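Local atomic coordinates of protein-glutamine gamma-glutamyltransferase (PDB entry 6G49), a protein that displays transglutaminase activity in vitro through its periplasmic domain, the part described here, and is critical for the viability of Pseudomonas aeruginosa. Residues R135-S138 / D139-Q143; L163-S166 / S167-P170. All coordinates share one frame; numbering follows the deposited sequence.

Contact 1: residues R135-S138 / D139-Q143; sequences RLMS and DFHLQ
Met137 lies across the side of a tight hairpin, its side chain crossing that of Gln143 at a slant. Starting from the backbone, its CB rests 3.7 Å from Asp139 OD1 and is also close to the carbonyl oxygen of His141. CG, anti to the carbonyl carbon (chi1 -53°), then packs on Gln143 CB at 3.5 Å, with the imidazole atom His141 CE1 3.8 Å away. A bend at chi2 brings SD to 4.0 Å from the same Gln143 CB, so a flexible thioether suits this curved path.

The imidazole of His141 is gripped at both nitrogens. His141 ND1 donates to the syn lone pair of Asp139 OD1 at 2.6 Å, almost straight (173°), and His141 NE2 donates in the ring plane to Gln143 OE1 at 2.7 Å. Two in-plane acceptors, one at each nitrogen flanking CE1, fix the rotation of the ring and would favour a protonated imidazole, the nearby carboxylate helping. Asp139 OD2 turns to Thr77, while the ring of Trp120 meets the imidazole at a steep angle. On the other side of the strands Leu136 CD1 meets Leu142 CD2 at 4.1 Å, branched apolar residues suited to a buried surface.

The backbone supplies the frame: Arg135 and Gln143 form a hydrogen-bonded antiparallel pair, Phe140 N reaches Met137 O, and Met137 N bonds His141 O at 2.8 Å. Phe140 takes the left-handed conformation (phi 67°), a place more often given to glycine. This is a beta hairpin closed by a type I turn with a G1 beta bulge, joining strands 134-136 and 142-144.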
# COMPACT_ATOMS: atom_id res chain seq x y z
N ARG A 135 4.48 -12.89 -12.84
CA ARG A 135 5.74 -12.88 -12.21
C ARG A 135 5.75 -11.94 -11.00
O ARG A 135 5.15 -10.86 -11.11
CB ARG A 135 6.76 -12.32 -13.20
CG ARG A 135 8.20 -12.41 -12.72
CD ARG A 135 9.20 -11.87 -13.76
NE ARG A 135 9.38 -12.73 -14.93
CZ ARG A 135 10.34 -13.66 -15.05
NH1 ARG A 135 11.05 -14.05 -14.00
NH2 ARG A 135 10.57 -14.20 -16.24
N LEU A 136 6.46 -12.33 -9.94
CA LEU A 136 6.73 -11.45 -8.83
C LEU A 136 7.81 -10.46 -9.28
O LEU A 136 8.93 -10.87 -9.63
CB LEU A 136 7.18 -12.24 -7.62
CG LEU A 136 7.42 -11.43 -6.36
CD1 LEU A 136 6.11 -10.96 -5.78
CD2 LEU A 136 8.23 -12.23 -5.34
N MET A 137 7.47 -9.18 -9.27
CA MET A 137 8.40 -8.15 -9.78
C MET A 137 9.28 -7.62 -8.64
O MET A 137 9.14 -8.00 -7.46
CB MET A 137 7.62 -7.04 -10.49
CG MET A 137 6.66 -7.50 -11.57
SD MET A 137 7.52 -8.54 -12.83
CE MET A 137 8.32 -7.19 -13.70
N SER A 138 10.21 -6.72 -8.99
CA SER A 138 11.22 -6.22 -8.09
C SER A 138 10.62 -5.46 -6.90
O SER A 138 11.26 -5.41 -5.86
CB SER A 138 12.24 -5.31 -8.82
OG SER A 138 11.65 -4.46 -9.80
N ASP A 139 9.38 -4.92 -7.06
CA ASP A 139 8.70 -4.20 -5.99
C ASP A 139 7.69 -5.11 -5.26
O ASP A 139 6.75 -4.58 -4.59
CB ASP A 139 8.04 -2.94 -6.54
CG ASP A 139 6.86 -3.23 -7.45
OD1 ASP A 139 6.81 -4.40 -7.98
OD2 ASP A 139 6.04 -2.32 -7.70
N PHE A 140 7.81 -6.43 -5.46
CA PHE A 140 7.04 -7.46 -4.74
C PHE A 140 5.56 -7.38 -5.10
O PHE A 140 4.75 -7.76 -4.30
CB PHE A 140 7.24 -7.32 -3.23
CG PHE A 140 8.68 -7.47 -2.82
CD1 PHE A 140 9.25 -8.73 -2.72
CD2 PHE A 140 9.51 -6.37 -2.67
CE1 PHE A 140 10.61 -8.89 -2.46
CE2 PHE A 140 10.86 -6.54 -2.41
CZ PHE A 140 11.40 -7.79 -2.30
N HIS A 141 5.22 -6.95 -6.30
CA HIS A 141 3.86 -7.10 -6.80
C HIS A 141 3.87 -8.10 -7.96
O HIS A 141 4.87 -8.29 -8.61
CB HIS A 141 3.27 -5.73 -7.21
CG HIS A 141 3.41 -5.40 -8.65
ND1 HIS A 141 4.58 -4.90 -9.17
CD2 HIS A 141 2.54 -5.44 -9.68
CE1 HIS A 141 4.42 -4.69 -10.47
NE2 HIS A 141 3.18 -5.02 -10.83
N LEU A 142 2.70 -8.69 -8.18
CA LEU A 142 2.50 -9.70 -9.21
C LEU A 142 2.01 -9.05 -10.50
O LEU A 142 0.95 -8.45 -10.54
CB LEU A 142 1.43 -10.68 -8.67
CG LEU A 142 1.79 -11.50 -7.44
CD1 LEU A 142 0.55 -12.18 -6.92
CD2 LEU A 142 2.87 -12.51 -7.77
N GLN A 143 2.81 -9.15 -11.57
CA GLN A 143 2.51 -8.57 -12.85
C GLN A 143 2.20 -9.72 -13.81
O GLN A 143 3.07 -10.59 -14.03
CB GLN A 143 3.69 -7.73 -13.37
CG GLN A 143 3.37 -6.97 -14.69
CD GLN A 143 2.81 -5.55 -14.52
OE1 GLN A 143 2.57 -5.02 -13.41
NE2 GLN A 143 2.58 -4.88 -15.65

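Contact 2: residues L163-S166 / S167-P170; sequences LRES and SIDP
Glu165 sends its carboxylate toward Ile168 and Asp169 through an unusual first torsion, chi1 -131°, away from the staggered positions, and a straight continuation beyond CG (chi2 -172°). Its backbone, in the left-handed region, turns the chain just after the strand. The extended acid passes over the loop, with Glu165 CG 3.5 Å from Ser167 O. Glu165 OE2 then accepts the N-H of Asp169, 3.1 Å from Asp169 N, a fairly straight bond (168°) that arrives from above the carboxylate plane. The other oxygen, OE1, is held by the indole N-H of Trp299, so both ends of the buried carboxylate have a donor; this two-sided grip may compensate for the strained torsion, consistent with a long acid at this site.

Ile168 crosses this side chain obliquely, with CG1 3.6 Å from Glu165 OE2 and 3.8 Å from Glu165 CD, so its apolar branch lies against the flat group. On the outer side of the bend the hydroxyls of Ser166 and Ser167 share one water, 2.8 Å from Ser166 OG and 2.7 Å from Ser167 OG, a choice of small polar residues fitting a turn near solvent.

Asp169 is the N-cap of helix 170-175, its carboxylate capping a backbone N-H of the first turn and pairing with Arg171. Glu165 thus ties the end of strand 163-164 to the start of that helix, while Trp299 fastens the bend to strand 298-302.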
# COMPACT_ATOMS: atom_id res chain seq x y z
N LEU A 163 11.69 -11.84 4.46
CA LEU A 163 12.67 -10.73 4.45
C LEU A 163 12.77 -10.21 3.02
O LEU A 163 13.01 -10.96 2.10
CB LEU A 163 14.00 -11.28 4.96
CG LEU A 163 15.17 -10.31 4.99
CD1 LEU A 163 14.88 -9.17 5.94
CD2 LEU A 163 16.44 -11.05 5.45
N ARG A 164 12.55 -8.92 2.87
CA ARG A 164 12.56 -8.30 1.56
C ARG A 164 13.69 -7.34 1.29
O ARG A 164 13.78 -6.29 1.89
CB ARG A 164 11.24 -7.59 1.33
CG ARG A 164 10.03 -8.43 1.68
CD ARG A 164 8.76 -7.77 1.21
NE ARG A 164 8.22 -6.87 2.22
CZ ARG A 164 7.72 -5.68 1.94
NH1 ARG A 164 7.71 -5.28 0.68
NH2 ARG A 164 7.25 -4.91 2.90
N GLU A 165 14.54 -7.72 0.35
CA GLU A 165 15.63 -6.90 -0.12
C GLU A 165 16.47 -6.36 1.05
O GLU A 165 16.63 -5.15 1.20
CB GLU A 165 15.07 -5.77 -1.00
CG GLU A 165 15.78 -5.63 -2.29
CD GLU A 165 15.45 -4.44 -3.17
OE1 GLU A 165 14.36 -3.81 -3.03
OE2 GLU A 165 16.31 -4.15 -4.01
N SER A 166 17.10 -7.23 1.84
CA SER A 166 17.96 -6.80 2.93
C SER A 166 19.12 -5.94 2.40
O SER A 166 19.57 -5.06 3.12
CB SER A 166 18.45 -7.96 3.76
OG SER A 166 19.16 -8.83 2.93
N SER A 167 19.61 -6.23 1.19
CA SER A 167 20.52 -5.38 0.40
C SER A 167 19.77 -4.83 -0.81
O SER A 167 19.18 -5.58 -1.53
CB SER A 167 21.72 -6.16 -0.11
OG SER A 167 22.51 -6.49 1.00
N ILE A 168 19.74 -3.52 -0.94
CA ILE A 168 18.86 -2.85 -1.93
C ILE A 168 19.70 -2.54 -3.17
O ILE A 168 20.85 -2.09 -3.08
CB ILE A 168 18.16 -1.65 -1.28
CG1 ILE A 168 16.99 -1.17 -2.14
CG2 ILE A 168 19.14 -0.52 -0.95
CD1 ILE A 168 16.26 0.02 -1.55
N ASP A 169 19.12 -2.83 -4.32
CA ASP A 169 19.66 -2.41 -5.56
C ASP A 169 19.82 -0.89 -5.55
O ASP A 169 18.91 -0.17 -5.15
CB ASP A 169 18.73 -2.76 -6.73
CG ASP A 169 19.35 -2.51 -8.08
OD1 ASP A 169 19.49 -1.33 -8.51
OD2 ASP A 169 19.57 -3.48 -8.75
N PRO A 170 20.99 -0.32 -5.92
CA PRO A 170 21.14 1.15 -5.92
C PRO A 170 20.13 1.93 -6.75
O PRO A 170 19.76 3.01 -6.32
CB PRO A 170 22.60 1.35 -6.43
CG PRO A 170 22.86 0.08 -7.17
CD PRO A 170 22.20 -1.01 -6.36
O HOH W 1 21.95 -8.59 2.61

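Contact 1 closes before contact 2 opens along the chain, and their centres lie 14 Å apart, yet they meet directly. Phe140, at the tip of the 135-143 hairpin, places CZ 3.6 Å from Arg164 CB, and its ring forms a cation-pi contact with that arginine. Arg164 also makes salt bridges to Asp125 and to Glu291 on strand 286-294, so it links the hairpin region to the transglutaminase-like part of the chain. Neither contact lies at the probable catalytic residues Cys243, His287 and Asp303. Contact 2 nevertheless leans on the same framework: His287 belongs to strand 286-294, and strand 298-302, which carries Trp299, leads straight into Asp303.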